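Local coordinates for protein extracellular ligand-binding receptor (Desulfohalobium retbaense DSM 5692, PDB 5ERE) that probably serves as an extracellular sensor, binding 2-oxo-4-methylpentanoate in a periplasmic-binding-protein module, with cytosine and calcium bound at separate sites, at residues A[21-26]-A[246-251]; A[52-57]-A[79-84]; A[464-469]-A[475-480]. All coordinates share one frame; numbering follows the deposited sequence.

Interaction 1: A[21-26]-A[246-251]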
ATOM      1  N   GLN A  21       6.625 -23.974   9.225  1.00 29.28           N
ATOM      2  CA  GLN A  21       6.954 -24.097   7.817  1.00 29.02           C
ATOM      3  C   GLN A  21       7.190 -25.565   7.452  1.00 34.19           C
ATOM      4  O   GLN A  21       6.741 -26.012   6.399  1.00 38.35           O
ATOM      5  CB  GLN A  21       8.164 -23.245   7.470  1.00 30.97           C
ATOM      6  CG  GLN A  21       7.904 -21.769   7.584  1.00 29.66           C
ATOM      7  CD  GLN A  21       9.194 -20.931   7.519  1.00 34.29           C
ATOM      8  OE1 GLN A  21      10.184 -21.247   8.170  1.00 36.12           O
ATOM      9  NE2 GLN A  21       9.183 -19.899   6.709  1.00 36.31           N
ATOM     10  N   GLN A  22       7.894 -26.296   8.311  1.00 35.89           N
ATOM     11  CA  GLN A  22       8.150 -27.716   8.123  1.00 34.39           C
ATOM     12  C   GLN A  22       6.866 -28.503   8.067  1.00 40.55           C
ATOM     13  O   GLN A  22       6.689 -29.328   7.175  1.00 30.03           O
ATOM     14  CB  GLN A  22       9.019 -28.245   9.245  1.00 37.95           C
ATOM     15  CG  GLN A  22       9.251 -29.755   9.295  1.00 38.18           C
ATOM     16  CD  GLN A  22       9.635 -30.193  10.699  1.00 50.21           C
ATOM     17  OE1 GLN A  22      10.808 -30.280  11.025  1.00 48.91           O
ATOM     18  NE2 GLN A  22       8.627 -30.438  11.558  1.00 63.36           N
ATOM     19  N   ARG A  23       5.996 -28.274   9.042  1.00 32.36           N
ATOM     20  CA  ARG A  23       4.663 -28.854   9.038  1.00 32.57           C
ATOM     21  C   ARG A  23       3.876 -28.590   7.763  1.00 40.82           C
ATOM     22  O   ARG A  23       3.255 -29.519   7.183  1.00 36.91           O
ATOM     23  CB  ARG A  23       3.902 -28.297  10.239  1.00 36.40           C
ATOM     24  CG  ARG A  23       4.394 -28.882  11.514  1.00 29.30           C
ATOM     25  CD  ARG A  23       3.713 -28.223  12.722  1.00 32.02           C
ATOM     26  NE  ARG A  23       4.072 -28.905  13.951  1.00 33.67           N
ATOM     27  CZ  ARG A  23       3.715 -28.484  15.162  1.00 38.08           C
ATOM     28  NH1 ARG A  23       3.017 -27.375  15.308  1.00 37.02           N
ATOM     29  NH2 ARG A  23       4.066 -29.171  16.227  1.00 38.75           N
ATOM     30  N   ALA A  24       3.888 -27.333   7.299  1.00 29.63           N
ATOM     31  CA  ALA A  24       3.071 -27.001   6.153  1.00 33.62           C
ATOM     32  C   ALA A  24       3.610 -27.673   4.870  1.00 34.98           C
ATOM     33  O   ALA A  24       2.840 -28.125   4.030  1.00 39.24           O
ATOM     34  CB  ALA A  24       2.983 -25.555   5.991  1.00 29.29           C
ATOM     35  N   VAL A  25       4.932 -27.772   4.770  1.00 34.15           N
ATOM     36  CA  VAL A  25       5.603 -28.383   3.640  1.00 34.72           C
ATOM     37  C   VAL A  25       5.304 -29.865   3.561  1.00 40.99           C
ATOM     38  O   VAL A  25       5.075 -30.392   2.475  1.00 38.27           O
ATOM     39  CB  VAL A  25       7.100 -28.162   3.727  1.00 42.84           C
ATOM     40  CG1 VAL A  25       7.860 -29.093   2.817  1.00 42.85           C
ATOM     41  CG2 VAL A  25       7.388 -26.733   3.360  1.00 39.61           C
ATOM     42  N   GLU A  26       5.314 -30.525   4.710  1.00 37.80           N
ATOM     43  CA  GLU A  26       5.092 -31.952   4.745  1.00 40.24           C
ATOM     44  C   GLU A  26       3.643 -32.248   4.471  1.00 45.91           C
ATOM     45  O   GLU A  26       3.355 -33.197   3.752  1.00 42.26           O
ATOM     46  CB  GLU A  26       5.527 -32.564   6.060  1.00 44.81           C
ATOM     47  CG  GLU A  26       7.031 -32.389   6.263  1.00 60.07           C
ATOM     48  CD  GLU A  26       7.700 -33.575   6.888  1.00 58.94           C
ATOM     49  OE1 GLU A  26       8.065 -34.502   6.128  1.00 55.78           O
ATOM     50  OE2 GLU A  26       7.871 -33.562   8.128  1.00 61.08           O
ATOM     51  N   ASP A 246      -6.469 -29.390  11.976  1.00 42.46           N
ATOM     52  CA  ASP A 246      -6.941 -30.692  12.405  1.00 44.31           C
ATOM     53  C   ASP A 246      -5.790 -31.631  12.685  1.00 36.74           C
ATOM     54  O   ASP A 246      -5.830 -32.421  13.627  1.00 40.30           O
ATOM     55  CB  ASP A 246      -7.864 -31.326  11.341  1.00 51.07           C
ATOM     56  CG  ASP A 246      -9.193 -30.584  11.189  1.00 57.15           C
ATOM     57  OD1 ASP A 246      -9.599 -29.863  12.117  1.00 52.80           O
ATOM     58  OD2 ASP A 246      -9.835 -30.727  10.129  1.00 66.25           O
ATOM     59  N   ARG A 247      -4.776 -31.590  11.838  1.00 30.85           N
ATOM     60  CA  ARG A 247      -3.659 -32.507  11.994  1.00 38.83           C
ATOM     61  C   ARG A 247      -2.750 -32.095  13.187  1.00 41.16           C
ATOM     62  O   ARG A 247      -2.327 -32.925  13.984  1.00 35.15           O
ATOM     63  CB  ARG A 247      -2.829 -32.542  10.715  1.00 40.80           C
ATOM     64  CG  ARG A 247      -1.702 -33.528  10.775  1.00 41.18           C
ATOM     65  CD  ARG A 247      -0.935 -33.563   9.496  1.00 57.65           C
ATOM     66  NE  ARG A 247      -0.189 -34.806   9.427  1.00 68.70           N
ATOM     67  CZ  ARG A 247      -0.763 -35.983   9.229  1.00 82.37           C
ATOM     68  NH1 ARG A 247      -2.083 -36.049   9.056  1.00 81.69           N
ATOM     69  NH2 ARG A 247      -0.019 -37.086   9.200  1.00 84.07           N
ATOM     70  N   TYR A 248      -2.433 -30.816  13.278  1.00 35.08           N
ATOM     71  CA  TYR A 248      -1.403 -30.374  14.221  1.00 39.15           C
ATOM     72  C   TYR A 248      -1.902 -29.713  15.504  1.00 39.26           C
ATOM     73  O   TYR A 248      -1.106 -29.475  16.409  1.00 37.19           O
ATOM     74  CB  TYR A 248      -0.452 -29.429  13.501  1.00 37.02           C
ATOM     75  CG  TYR A 248       0.349 -30.137  12.436  1.00 31.64           C
ATOM     76  CD1 TYR A 248       1.251 -31.139  12.785  1.00 33.03           C
ATOM     77  CD2 TYR A 248       0.191 -29.830  11.085  1.00 38.49           C
ATOM     78  CE1 TYR A 248       1.983 -31.841  11.792  1.00 35.06           C
ATOM     79  CE2 TYR A 248       0.933 -30.502  10.093  1.00 38.74           C
ATOM     80  CZ  TYR A 248       1.818 -31.507  10.466  1.00 36.31           C
ATOM     81  OH  TYR A 248       2.551 -32.177   9.502  1.00 41.77           O
ATOM     82  N   GLY A 249      -3.186 -29.377  15.565  1.00 39.89           N
ATOM     83  CA  GLY A 249      -3.818 -28.955  16.795  1.00 42.90           C
ATOM     84  C   GLY A 249      -3.853 -27.450  16.958  1.00 46.60           C
ATOM     85  O   GLY A 249      -4.347 -26.961  17.946  1.00 40.93           O
ATOM     86  N   LEU A 250      -3.363 -26.725  15.969  1.00 40.76           N
ATOM     87  CA  LEU A 250      -3.350 -25.268  16.000  1.00 42.90           C
ATOM     88  C   LEU A 250      -3.329 -24.765  14.559  1.00 34.97           C
ATOM     89  O   LEU A 250      -2.942 -25.483  13.613  1.00 39.16           O
ATOM     90  CB  LEU A 250      -2.148 -24.706  16.777  1.00 43.14           C
ATOM     91  CG  LEU A 250      -0.779 -24.658  16.044  1.00 36.48           C
ATOM     92  CD1 LEU A 250       0.321 -24.068  16.958  1.00 41.00           C
ATOM     93  CD2 LEU A 250      -0.395 -26.032  15.589  1.00 36.33           C
ATOM     94  N   GLU A 251      -3.774 -23.526  14.427  1.00 33.06           N
ATOM     95  CA  GLU A 251      -3.926 -22.850  13.174  1.00 41.03           C
ATOM     96  C   GLU A 251      -2.550 -22.441  12.674  1.00 36.76           C
ATOM     97  O   GLU A 251      -1.654 -22.100  13.465  1.00 38.68           O
ATOM     98  CB  GLU A 251      -4.861 -21.638  13.330  1.00 40.60           C
TER
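R23 lies flat over the ring of Y248, and that overlap makes most of this contact. The arginine's aliphatic part does the stacking: CG of R23 sits 3.8 Å from the centroid of the Y248 ring and only 13° off its normal, a CH-pi contact over the middle of the face. CB of R23 reaches CE2 of Y248 at 3.7 Å, while CD and NE run on past the CG and CD1 side. The two side chains run antiparallel alongside each other, which brings the guanidinium over CB of Y248, its plane within 11° of the ring. R23 can follow the ring because its chain is extended from CG to NE.

Across the other face of the ring lies R247, whose CG stands 3.9 Å above the Y248 ring plane, so the tyrosine is sandwiched between two arginine stems. With Y248 replaced by an alanine, both stems would probably lose the flat surface they lie on, and the R23 guanidinium would be freer to turn. L250 adds a smaller touch, crossing R23 at about a right angle with its CD2 3.7 Å from NH1 of R23. G249, with its positive phi of 95°, turns the chain out of the helix between Y248 and L250.

The contact is superficial. Helix 15-32 and the end of helix 239-248 meet here at the surface, with F244 of helix 239-248 touched by R23, Y248 and L250; inward, V25 packs on strand 37-42 and helix 254-271.

Interaction 2: A[52-57]-A[79-84]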
ATOM      1  N   GLN A  52      26.555 -22.057   5.598  1.00 62.19           N
ATOM      2  CA  GLN A  52      27.031 -23.413   5.852  1.00 65.30           C
ATOM      3  C   GLN A  52      25.992 -24.482   5.504  1.00 62.54           C
ATOM      4  O   GLN A  52      26.327 -25.464   4.844  1.00 62.22           O
ATOM      5  CB  GLN A  52      27.446 -23.561   7.319  1.00 70.89           C
ATOM      6  CG  GLN A  52      28.266 -24.799   7.604  1.00 69.97           C
ATOM      7  CD  GLN A  52      29.641 -24.731   6.989  1.00 76.89           C
ATOM      8  OE1 GLN A  52      30.473 -23.926   7.407  1.00 80.64           O
ATOM      9  NE2 GLN A  52      29.890 -25.571   5.985  1.00 77.87           N
ATOM     10  N   ALA A  53      24.740 -24.310   5.936  1.00 62.98           N
ATOM     11  CA  ALA A  53      23.676 -25.258   5.540  1.00 62.29           C
ATOM     12  C   ALA A  53      23.553 -25.360   4.019  1.00 56.00           C
ATOM     13  O   ALA A  53      23.471 -26.456   3.464  1.00 55.64           O
ATOM     14  CB  ALA A  53      22.322 -24.857   6.154  1.00 53.02           C
ATOM     15  N   PHE A  54      23.550 -24.217   3.337  1.00 56.21           N
ATOM     16  CA  PHE A  54      23.499 -24.223   1.881  1.00 56.45           C
ATOM     17  C   PHE A  54      24.679 -24.990   1.255  1.00 59.67           C
ATOM     18  O   PHE A  54      24.469 -25.902   0.444  1.00 54.07           O
ATOM     19  CB  PHE A  54      23.470 -22.791   1.336  1.00 58.30           C
ATOM     20  CG  PHE A  54      23.565 -22.716  -0.164  1.00 54.63           C
ATOM     21  CD1 PHE A  54      22.470 -23.028  -0.958  1.00 49.08           C
ATOM     22  CD2 PHE A  54      24.755 -22.344  -0.783  1.00 59.97           C
ATOM     23  CE1 PHE A  54      22.571 -22.964  -2.340  1.00 52.62           C
ATOM     24  CE2 PHE A  54      24.857 -22.277  -2.155  1.00 55.75           C
ATOM     25  CZ  PHE A  54      23.770 -22.584  -2.940  1.00 54.35           C
ATOM     26  N   GLN A  55      25.907 -24.621   1.624  1.00 51.28           N
ATOM     27  CA  GLN A  55      27.101 -25.253   1.055  1.00 58.36           C
ATOM     28  C   GLN A  55      27.094 -26.769   1.309  1.00 64.52           C
ATOM     29  O   GLN A  55      27.426 -27.562   0.418  1.00 56.50           O
ATOM     30  CB  GLN A  55      28.377 -24.620   1.629  1.00 67.85           C
ATOM     31  CG  GLN A  55      28.611 -23.139   1.255  1.00 67.73           C
ATOM     32  CD  GLN A  55      28.927 -22.932  -0.226  1.00 70.91           C
ATOM     33  OE1 GLN A  55      29.028 -23.896  -0.990  1.00 76.96           O
ATOM     34  NE2 GLN A  55      29.093 -21.666  -0.635  1.00 66.52           N
ATOM     35  N   ASP A  56      26.701 -27.162   2.518  1.00 69.31           N
ATOM     36  CA  ASP A  56      26.608 -28.570   2.888  1.00 71.05           C
ATOM     37  C   ASP A  56      25.552 -29.261   2.044  1.00 74.35           C
ATOM     38  O   ASP A  56      25.744 -30.371   1.532  1.00 76.97           O
ATOM     39  CB  ASP A  56      26.271 -28.719   4.381  1.00 81.40           C
ATOM     40  CG  ASP A  56      27.443 -28.351   5.298  1.00 95.85           C
ATOM     41  OD1 ASP A  56      28.601 -28.357   4.830  1.00101.97           O
ATOM     42  OD2 ASP A  56      27.210 -28.068   6.497  1.00 96.60           O
ATOM     43  N   LEU A  57      24.426 -28.585   1.895  1.00 69.57           N
ATOM     44  CA  LEU A  57      23.353 -29.090   1.069  1.00 67.07           C
ATOM     45  C   LEU A  57      23.812 -29.325  -0.380  1.00 65.16           C
ATOM     46  O   LEU A  57      23.467 -30.333  -0.981  1.00 75.30           O
ATOM     47  CB  LEU A  57      22.185 -28.114   1.136  1.00 64.36           C
ATOM     48  CG  LEU A  57      20.975 -28.374   0.263  1.00 62.43           C
ATOM     49  CD1 LEU A  57      20.301 -29.681   0.653  1.00 57.15           C
ATOM     50  CD2 LEU A  57      20.041 -27.174   0.417  1.00 53.21           C
ATOM     51  N   HIS A  79      21.219 -15.980  -1.881  1.00 41.21           N
ATOM     52  CA  HIS A  79      20.874 -15.454  -3.207  1.00 40.86           C
ATOM     53  C   HIS A  79      22.058 -15.421  -4.224  1.00 51.90           C
ATOM     54  O   HIS A  79      21.963 -16.010  -5.308  1.00 42.25           O
ATOM     55  CB  HIS A  79      20.255 -14.064  -3.029  1.00 43.86           C
ATOM     56  CG  HIS A  79      20.216 -13.234  -4.275  1.00 51.59           C
ATOM     57  ND1 HIS A  79      19.302 -13.442  -5.280  1.00 45.59           N
ATOM     58  CD2 HIS A  79      20.956 -12.164  -4.658  1.00 55.32           C
ATOM     59  CE1 HIS A  79      19.484 -12.551  -6.235  1.00 49.41           C
ATOM     60  NE2 HIS A  79      20.485 -11.766  -5.884  1.00 53.96           N
ATOM     61  N   PRO A  80      23.177 -14.757  -3.882  1.00 46.79           N
ATOM     62  CA  PRO A  80      24.298 -14.733  -4.846  1.00 52.40           C
ATOM     63  C   PRO A  80      25.019 -16.067  -5.008  1.00 46.16           C
ATOM     64  O   PRO A  80      25.586 -16.330  -6.062  1.00 52.96           O
ATOM     65  CB  PRO A  80      25.249 -13.693  -4.255  1.00 53.62           C
ATOM     66  CG  PRO A  80      24.913 -13.662  -2.797  1.00 53.18           C
ATOM     67  CD  PRO A  80      23.428 -13.883  -2.728  1.00 48.15           C
ATOM     68  N   LEU A  81      25.001 -16.888  -3.966  1.00 49.62           N
ATOM     69  CA  LEU A  81      25.635 -18.196  -3.994  1.00 52.86           C
ATOM     70  C   LEU A  81      24.860 -19.168  -4.872  1.00 56.97           C
ATOM     71  O   LEU A  81      25.448 -19.860  -5.691  1.00 51.65           O
ATOM     72  CB  LEU A  81      25.762 -18.753  -2.569  1.00 52.30           C
ATOM     73  CG  LEU A  81      26.541 -17.839  -1.624  1.00 51.64           C
ATOM     74  CD1 LEU A  81      26.649 -18.419  -0.199  1.00 52.13           C
ATOM     75  CD2 LEU A  81      27.914 -17.606  -2.172  1.00 55.31           C
ATOM     76  N   ALA A  82      23.543 -19.221  -4.699  1.00 49.05           N
ATOM     77  CA  ALA A  82      22.722 -20.066  -5.552  1.00 54.38           C
ATOM     78  C   ALA A  82      22.875 -19.638  -7.001  1.00 54.29           C
ATOM     79  O   ALA A  82      22.911 -20.480  -7.897  1.00 45.38           O
ATOM     80  CB  ALA A  82      21.267 -20.004  -5.132  1.00 45.66           C
ATOM     81  N   ALA A  83      22.955 -18.329  -7.228  1.00 55.56           N
ATOM     82  CA  ALA A  83      23.074 -17.808  -8.583  1.00 55.19           C
ATOM     83  C   ALA A  83      24.356 -18.321  -9.237  1.00 53.53           C
ATOM     84  O   ALA A  83      24.302 -18.866 -10.326  1.00 54.89           O
ATOM     85  CB  ALA A  83      23.045 -16.297  -8.582  1.00 54.58           C
ATOM     86  N   GLU A  84      25.485 -18.164  -8.544  1.00 57.99           N
ATOM     87  CA  GLU A  84      26.800 -18.604  -9.026  1.00 67.02           C
ATOM     88  C   GLU A  84      26.850 -20.106  -9.314  1.00 66.27           C
ATOM     89  O   GLU A  84      27.496 -20.532 -10.267  1.00 67.67           O
ATOM     90  CB  GLU A  84      27.885 -18.218  -7.997  1.00 72.34           C
ATOM     91  CG  GLU A  84      29.175 -19.051  -7.987  1.00 86.17           C
ATOM     92  CD  GLU A  84      30.021 -18.886  -9.239  1.00110.22           C
ATOM     93  OE1 GLU A  84      29.625 -18.121 -10.145  1.00122.31           O
ATOM     94  OE2 GLU A  84      31.094 -19.520  -9.315  1.00113.59           O
TER
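Helices 47-60 and 72-84 run nearly side by side in the same direction here, the axes of 52-57 and 79-84 coming within 11.1 Å at a crossing angle of -17°, with F54 and A82 nearest in register at 8.6 Å between their CA atoms. At that spacing the backbones stay apart and F54 bridges the gap. Its CB points at the other helix, and CG lies opposite the backbone N (chi1 174°), which sends the ring straight across to the A82 turn.

The far end of the ring does the touching. CE2 of F54 meets CB of L81 at 3.7 Å, and CZ of F54 comes to 3.8 Å from CA of A82, so the phenyl group reaches past side chains to the helix backbone itself. A looser approach, 4.2 Å from F54 CZ to A82 CB, involves the alanine's methyl. The ring meets both residues obliquely, in apolar contact.

Next along the chain, Q55 bends at chi2 (-68°) and carries its amide over to L81, where NE2 of Q55 lies 4.1 Å from CD1 of L81, the two side chains crossing at about a right angle. On the flank turned away from this groove, Q52 NE2 makes a long hydrogen bond of 3.3 Å to OD1 of D56, approaching from above the carboxylate plane.

L81 also packs on V51, one helical turn before Q55. Inward, F54 rests on I7 of strand 3-8, and A53 and L57 reach strands 3-8 and 37-42. Both helices thus belong to the layer of the periplasmic-binding-protein lobe in which beta-alpha-beta crossovers flank a parallel sheet.

Interaction 3: A[464-469]-A[475-480]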
ATOM      1  N   SER A 464      -5.165   9.659 -10.140  1.00 33.21           N
ATOM      2  CA  SER A 464      -3.783   9.844  -9.763  1.00 38.17           C
ATOM      3  C   SER A 464      -3.682  10.024  -8.229  1.00 33.89           C
ATOM      4  O   SER A 464      -2.736   9.566  -7.597  1.00 46.30           O
ATOM      5  CB  SER A 464      -3.185  11.044 -10.503  1.00 40.21           C
ATOM      6  OG  SER A 464      -3.753  12.294 -10.110  1.00 39.80           O
ATOM      7  N   ILE A 465      -4.695  10.609  -7.628  1.00 36.21           N
ATOM      8  CA  ILE A 465      -4.660  10.828  -6.171  1.00 33.11           C
ATOM      9  C   ILE A 465      -5.129   9.555  -5.469  1.00 38.15           C
ATOM     10  O   ILE A 465      -4.441   9.003  -4.608  1.00 38.34           O
ATOM     11  CB  ILE A 465      -5.495  12.058  -5.812  1.00 37.12           C
ATOM     12  CG1 ILE A 465      -4.776  13.300  -6.336  1.00 41.18           C
ATOM     13  CG2 ILE A 465      -5.743  12.167  -4.265  1.00 45.37           C
ATOM     14  CD1 ILE A 465      -5.658  14.458  -6.682  1.00 43.12           C
ATOM     15  N   ILE A 466      -6.264   9.026  -5.907  1.00 43.34           N
ATOM     16  CA  ILE A 466      -6.876   7.904  -5.218  1.00 27.63           C
ATOM     17  C   ILE A 466      -6.054   6.611  -5.273  1.00 33.85           C
ATOM     18  O   ILE A 466      -5.953   5.914  -4.281  1.00 38.85           O
ATOM     19  CB  ILE A 466      -8.294   7.658  -5.765  1.00 32.86           C
ATOM     20  CG1 ILE A 466      -9.185   8.797  -5.306  1.00 36.21           C
ATOM     21  CG2 ILE A 466      -8.830   6.348  -5.292  1.00 37.97           C
ATOM     22  CD1 ILE A 466     -10.440   8.951  -6.082  1.00 33.77           C
ATOM     23  N   SER A 467      -5.494   6.265  -6.428  1.00 32.20           N
ATOM     24  CA  SER A 467      -4.776   5.013  -6.550  1.00 37.08           C
ATOM     25  C   SER A 467      -3.546   4.932  -5.622  1.00 35.19           C
ATOM     26  O   SER A 467      -3.176   3.857  -5.151  1.00 39.53           O
ATOM     27  CB  SER A 467      -4.346   4.791  -8.024  1.00 33.95           C
ATOM     28  OG  SER A 467      -3.426   5.798  -8.408  1.00 48.74           O
ATOM     29  N   ARG A 468      -2.893   6.049  -5.354  1.00 34.68           N
ATOM     30  CA  ARG A 468      -1.812   6.028  -4.377  1.00 38.73           C
ATOM     31  C   ARG A 468      -2.325   5.718  -2.981  1.00 40.61           C
ATOM     32  O   ARG A 468      -1.672   5.015  -2.215  1.00 45.74           O
ATOM     33  CB  ARG A 468      -1.054   7.361  -4.363  1.00 43.56           C
ATOM     34  CG  ARG A 468      -0.584   7.810  -5.753  1.00 54.33           C
ATOM     35  CD  ARG A 468       0.380   9.051  -5.700  1.00 67.69           C
ATOM     36  NE  ARG A 468      -0.229  10.209  -5.033  1.00 67.18           N
ATOM     37  CZ  ARG A 468      -0.589  11.364  -5.613  1.00 67.98           C
ATOM     38  NH1 ARG A 468      -0.409  11.593  -6.916  1.00 58.43           N
ATOM     39  NH2 ARG A 468      -1.139  12.320  -4.859  1.00 75.28           N
ATOM     40  N   LYS A 469      -3.480   6.260  -2.635  1.00 44.58           N
ATOM     41  CA  LYS A 469      -3.998   6.092  -1.281  1.00 37.20           C
ATOM     42  C   LYS A 469      -4.409   4.621  -1.036  1.00 41.02           C
ATOM     43  O   LYS A 469      -4.167   4.073   0.039  1.00 39.05           O
ATOM     44  CB  LYS A 469      -5.184   7.046  -1.052  1.00 47.46           C
ATOM     45  CG  LYS A 469      -4.808   8.475  -0.710  1.00 45.46           C
ATOM     46  CD  LYS A 469      -4.614   8.652   0.821  1.00 55.92           C
ATOM     47  CE  LYS A 469      -3.246   9.156   1.176  1.00 60.25           C
ATOM     48  NZ  LYS A 469      -3.173  10.619   1.035  1.00 66.20           N
ATOM     49  N   VAL A 475      -9.344  -2.694  -1.047  1.00 32.17           N
ATOM     50  CA  VAL A 475     -10.484  -1.791  -1.010  1.00 35.99           C
ATOM     51  C   VAL A 475     -10.533  -1.106  -2.354  1.00 35.61           C
ATOM     52  O   VAL A 475      -9.543  -1.087  -3.058  1.00 34.61           O
ATOM     53  CB  VAL A 475     -10.374  -0.675   0.110  1.00 31.78           C
ATOM     54  CG1 VAL A 475     -10.038  -1.268   1.446  1.00 38.11           C
ATOM     55  CG2 VAL A 475      -9.331   0.390  -0.281  1.00 41.97           C
ATOM     56  N   GLU A 476     -11.668  -0.498  -2.683  1.00 36.33           N
ATOM     57  CA  GLU A 476     -11.718   0.443  -3.793  1.00 37.89           C
ATOM     58  C   GLU A 476     -12.358   1.745  -3.371  1.00 39.16           C
ATOM     59  O   GLU A 476     -13.223   1.764  -2.494  1.00 38.25           O
ATOM     60  CB  GLU A 476     -12.490  -0.154  -4.979  1.00 40.57           C
ATOM     61  CG  GLU A 476     -12.010  -1.544  -5.362  1.00 47.68           C
ATOM     62  CD  GLU A 476     -12.710  -2.092  -6.604  1.00 60.97           C
ATOM     63  OE1 GLU A 476     -13.814  -1.611  -6.941  1.00 63.01           O
ATOM     64  OE2 GLU A 476     -12.141  -3.000  -7.254  1.00 67.65           O
ATOM     65  N   ILE A 477     -11.910   2.830  -3.992  1.00 39.53           N
ATOM     66  CA  ILE A 477     -12.527   4.140  -3.814  1.00 35.17           C
ATOM     67  C   ILE A 477     -12.988   4.654  -5.180  1.00 40.29           C
ATOM     68  O   ILE A 477     -12.207   4.640  -6.153  1.00 35.31           O
ATOM     69  CB  ILE A 477     -11.548   5.132  -3.164  1.00 36.78           C
ATOM     70  CG1 ILE A 477     -11.222   4.677  -1.745  1.00 36.62           C
ATOM     71  CG2 ILE A 477     -12.089   6.582  -3.193  1.00 31.04           C
ATOM     72  CD1 ILE A 477     -10.360   5.565  -0.972  1.00 38.05           C
ATOM     73  N   PHE A 478     -14.234   5.123  -5.267  1.00 34.90           N
ATOM     74  CA  PHE A 478     -14.699   5.717  -6.505  1.00 38.45           C
ATOM     75  C   PHE A 478     -15.329   7.075  -6.214  1.00 32.62           C
ATOM     76  O   PHE A 478     -15.541   7.437  -5.062  1.00 37.80           O
ATOM     77  CB  PHE A 478     -15.658   4.771  -7.267  1.00 42.17           C
ATOM     78  CG  PHE A 478     -16.894   4.371  -6.500  1.00 36.01           C
ATOM     79  CD1 PHE A 478     -16.855   3.304  -5.636  1.00 41.98           C
ATOM     80  CD2 PHE A 478     -18.090   5.064  -6.670  1.00 34.89           C
ATOM     81  CE1 PHE A 478     -18.017   2.910  -4.932  1.00 44.37           C
ATOM     82  CE2 PHE A 478     -19.258   4.672  -5.974  1.00 42.23           C
ATOM     83  CZ  PHE A 478     -19.209   3.600  -5.116  1.00 37.53           C
ATOM     84  N   VAL A 479     -15.532   7.850  -7.278  1.00 32.24           N
ATOM     85  CA  VAL A 479     -16.095   9.179  -7.206  1.00 33.41           C
ATOM     86  C   VAL A 479     -17.327   9.298  -8.066  1.00 39.92           C
ATOM     87  O   VAL A 479     -17.322   8.979  -9.244  1.00 34.56           O
ATOM     88  CB  VAL A 479     -15.085  10.243  -7.633  1.00 40.06           C
ATOM     89  CG1 VAL A 479     -15.677  11.637  -7.470  1.00 34.31           C
ATOM     90  CG2 VAL A 479     -13.843  10.105  -6.800  1.00 35.24           C
ATOM     91  N   LEU A 480     -18.395   9.763  -7.438  1.00 37.85           N
ATOM     92  CA  LEU A 480     -19.670   9.944  -8.114  1.00 36.26           C
ATOM     93  C   LEU A 480     -20.034  11.410  -8.165  1.00 40.53           C
ATOM     94  O   LEU A 480     -19.824  12.166  -7.200  1.00 41.11           O
ATOM     95  CB  LEU A 480     -20.790   9.194  -7.382  1.00 35.93           C
ATOM     96  CG  LEU A 480     -21.463   7.993  -8.017  1.00 51.75           C
ATOM     97  CD1 LEU A 480     -20.422   6.982  -8.468  1.00 57.40           C
ATOM     98  CD2 LEU A 480     -22.439   7.367  -6.991  1.00 49.77           C
TER
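The helix that leads into a five-stranded antiparallel sheet is pinned here to that sheet's first strand in the chain: I466 of helix 461-470 sits down on I477 and V479 of strand 476-480. The nearest backbone approach is between I466 and I477, whose CA atoms are 6.9 Å apart. I466 uses both of its branches. The short one, CG2, touches CB of I477 at 3.7 Å and is placed there by lying opposite the backbone N. The long one passes along the strand, its CD1 reaching CG2 of V479, also at 3.7 Å, and brushing CG2 of I477 at 4.1 Å. The isoleucine therefore straddles two residues that stand on the same face of the strand, with F478 between them pointing to the other face. In both pairs the side chains cross at a slant, and no hydrogen bond links the two segments: the join is purely apolar, and all three residues are buried.

Y488 on strand 486-488 touches both I466 and V479, and L557 on strand 553-561 lies against I477 and V479, so the neighbouring strands continue the same apolar surface. T332 of the long helix 324-357 also reaches I477. On another side of helix 461-470, R468 and K469 share E335 of that long helix through salt bridges to its two carboxylate oxygens, while I465 packs on L336 and I339.

The strand order 2-1-5-4-3, with helices laid on one face of the antiparallel sheet, is that of a PAS-like fold, consistent with a tandem PAS sensor; this contact seats the entering helix on the strand next to the sheet's 486-488 edge.

Interactions 1 and 2 both belong to the periplasmic-binding-protein part, and the chain between the halves of interaction 1 contains all of interaction 2. Their centres are 27 Å apart, yet both reach strand 37-42: helix 15-32 packs on I38 and F40, helix 47-60 on V39 and K41, which places them on opposite faces of that strand. All three lie away from the ketoacid, cytosine and calcium sites, though Q21 touches F255 of the 2-oxo-4-methylpentanoate pocket, and helix 72-84 begins with the pocket residues S72 and W73. Interaction 3 comes later in the chain, in the PAS-like part, 39 Å from interaction 1 and 44 Å from interaction 2, centre to centre.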